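PDB 5DS0: peptidase M42 from Thaumarchaeota archaeon SCGC AB-539-E09, which probably removes residues from the N-termini of peptides, as a cobalt-bound M42-family aminopeptidase of the TET type assembled from twelve subunits. Local coordinates for residues S163-I168 / R172-K177. Sequence-based numbering, arbitrary orientation.
Sequences SPFSVI and RVAMGK
The carbonyl oxygen of Ile168 takes two N-H groups from the returning strand, as expected of a classic beta bulge closing a short antiparallel hairpin. Val173 N reaches Ile168 O at 3.2 Å from a position tilted 34° from the carbonyl plane, whereas the bond from Arg172 N is weak and strongly bent. In return Ile168 N gives Val173 O a nearly linear bond of 2.7 Å. Farther along, Ser166 and Met175 form a second hydrogen-bonded pair, with Met175 N to Ser166 O at 2.8 Å and Ser166 N to Met175 O at 2.9 Å. Met175 O also receives a CA-H...O contact from Phe165 CA.

Side chains sort onto the two faces of the ribbon. On one, CG1 of Ile168 lies 4.0 Å from Val173 CB, the two branched chains crossing at a slant, and CD1 of Ile168 approaches the selenium of selenomethionine Met175. Near the opposite face, Phe165 has CG trans to its backbone N (chi1 180°), which leans the ring forward, toward the hairpin turn, until CE1 lies 3.9 Å from Ala174 CB. Beyond the paired strands, CB of Ser163 packs on CB of Lys177 at 3.7 Å. Lys177 NZ goes on to a salt bridge with Glu69 and a hydrogen bond to Ala16 O, while Ser163 OG bonds His327 O and Arg100 of the second subunit.

At the mixed sheet's edge, strand 173-176 lies between strands 166-168 and 329-332, Leu330 touching Ile168, Val173 and Met175; Ile140 of the second subunit packs on Ile168, and helix 2-15 and Phe179 of helix 179-197 on Phe165.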
loop_
_atom_site.group_PDB
_atom_site.type_symbol
_atom_site.label_atom_id
_atom_site.label_comp_id
_atom_site.label_asym_id
_atom_site.label_seq_id
_atom_site.Cartn_x
_atom_site.Cartn_y
_atom_site.Cartn_z
ATOM N N SER C 163 7.169 40.619 10.914
ATOM C CA SER C 163 8.153 40.659 9.828
ATOM C C SER C 163 8.604 42.069 9.480
ATOM O O SER C 163 7.909 42.794 8.777
ATOM C CB SER C 163 7.554 40.011 8.587
ATOM O OG SER C 163 8.536 39.842 7.585
ATOM N N PRO C 164 9.771 42.473 9.971
ATOM C CA PRO C 164 10.240 43.838 9.732
ATOM C C PRO C 164 10.597 44.086 8.287
ATOM O O PRO C 164 11.008 43.176 7.568
ATOM C CB PRO C 164 11.506 43.944 10.573
ATOM C CG PRO C 164 11.480 42.791 11.505
ATOM C CD PRO C 164 10.686 41.717 10.838
ATOM N N PHE C 165 10.489 45.339 7.891
ATOM C CA PHE C 165 10.833 45.746 6.553
ATOM C C PHE C 165 12.277 46.244 6.484
ATOM O O PHE C 165 12.718 47.035 7.329
ATOM C CB PHE C 165 9.900 46.859 6.111
ATOM C CG PHE C 165 10.181 47.359 4.728
ATOM C CD1 PHE C 165 9.585 46.756 3.632
ATOM C CD2 PHE C 165 11.046 48.424 4.523
ATOM C CE1 PHE C 165 9.837 47.222 2.356
ATOM C CE2 PHE C 165 11.312 48.888 3.252
ATOM C CZ PHE C 165 10.704 48.292 2.168
ATOM N N SER C 166 13.002 45.786 5.470
ATOM C CA SER C 166 14.312 46.334 5.168
ATOM C C SER C 166 14.582 46.242 3.690
ATOM O O SER C 166 13.791 45.678 2.935
ATOM C CB SER C 166 15.388 45.607 5.953
ATOM O OG SER C 166 15.664 44.352 5.380
ATOM N N VAL C 167 15.696 46.827 3.281
ATOM C CA VAL C 167 16.151 46.740 1.901
ATOM C C VAL C 167 17.509 46.065 1.882
ATOM O O VAL C 167 18.371 46.368 2.705
ATOM C CB VAL C 167 16.271 48.121 1.254
ATOM C CG1 VAL C 167 16.729 47.990 -0.191
ATOM C CG2 VAL C 167 14.941 48.851 1.309
ATOM N N ILE C 168 17.704 45.160 0.931
ATOM C CA ILE C 168 18.972 44.432 0.794
ATOM C C ILE C 168 19.531 44.574 -0.625
ATOM O O ILE C 168 18.982 45.307 -1.449
ATOM C CB ILE C 168 18.798 42.949 1.184
ATOM C CG1 ILE C 168 17.709 42.290 0.346
ATOM C CG2 ILE C 168 18.468 42.845 2.662
ATOM C CD1 ILE C 168 17.672 40.787 0.479
ATOM N N ARG C 172 18.631 47.529 -3.769
ATOM C CA ARG C 172 17.877 47.090 -4.956
ATOM C C ARG C 172 16.599 46.296 -4.645
ATOM O O ARG C 172 15.661 46.331 -5.430
ATOM C CB ARG C 172 18.761 46.216 -5.853
ATOM C CG ARG C 172 19.676 46.972 -6.787
ATOM C CD ARG C 172 20.312 46.050 -7.819
ATOM N NE ARG C 172 20.866 44.813 -7.244
ATOM C CZ ARG C 172 22.102 44.648 -6.762
ATOM N NH1 ARG C 172 22.975 45.658 -6.760
ATOM N NH2 ARG C 172 22.463 43.462 -6.279
ATOM N N VAL C 173 16.586 45.585 -3.518
ATOM C CA VAL C 173 15.559 44.576 -3.224
ATOM C C VAL C 173 14.941 44.751 -1.850
ATOM O O VAL C 173 15.648 44.813 -0.853
ATOM C CB VAL C 173 16.161 43.166 -3.248
ATOM C CG1 VAL C 173 15.158 42.142 -2.783
ATOM C CG2 VAL C 173 16.671 42.824 -4.643
ATOM N N ALA C 174 13.619 44.833 -1.815
ATOM C CA ALA C 174 12.883 45.060 -0.578
ATOM C C ALA C 174 12.522 43.737 0.069
ATOM O O ALA C 174 12.158 42.791 -0.627
ATOM C CB ALA C 174 11.621 45.857 -0.869
HETATM N N MSE C 175 12.599 43.688 1.395
HETATM C CA MSE C 175 12.348 42.462 2.145
HETATM C C MSE C 175 11.374 42.737 3.249
HETATM O O MSE C 175 11.568 43.660 4.031
HETATM C CB MSE C 175 13.646 41.979 2.751
HETATM C CG MSE C 175 13.507 40.646 3.480
HETATM SE SE MSE C 175 15.325 40.082 4.048
HETATM C CE MSE C 175 14.993 38.417 5.037
ATOM N N GLY C 176 10.319 41.932 3.322
ATOM C CA GLY C 176 9.295 42.089 4.330
ATOM C C GLY C 176 8.025 41.362 3.976
ATOM O O GLY C 176 8.001 40.516 3.084
ATOM N N LYS C 177 6.969 41.633 4.731
ATOM C CA LYS C 177 5.699 40.926 4.544
ATOM C C LYS C 177 4.714 41.815 3.820
ATOM O O LYS C 177 4.975 42.988 3.575
ATOM C CB LYS C 177 5.105 40.518 5.884
ATOM C CG LYS C 177 4.536 41.681 6.695
ATOM C CD LYS C 177 3.897 41.200 7.982
ATOM C CE LYS C 177 3.537 42.349 8.903
ATOM N NZ LYS C 177 2.269 42.983 8.474
#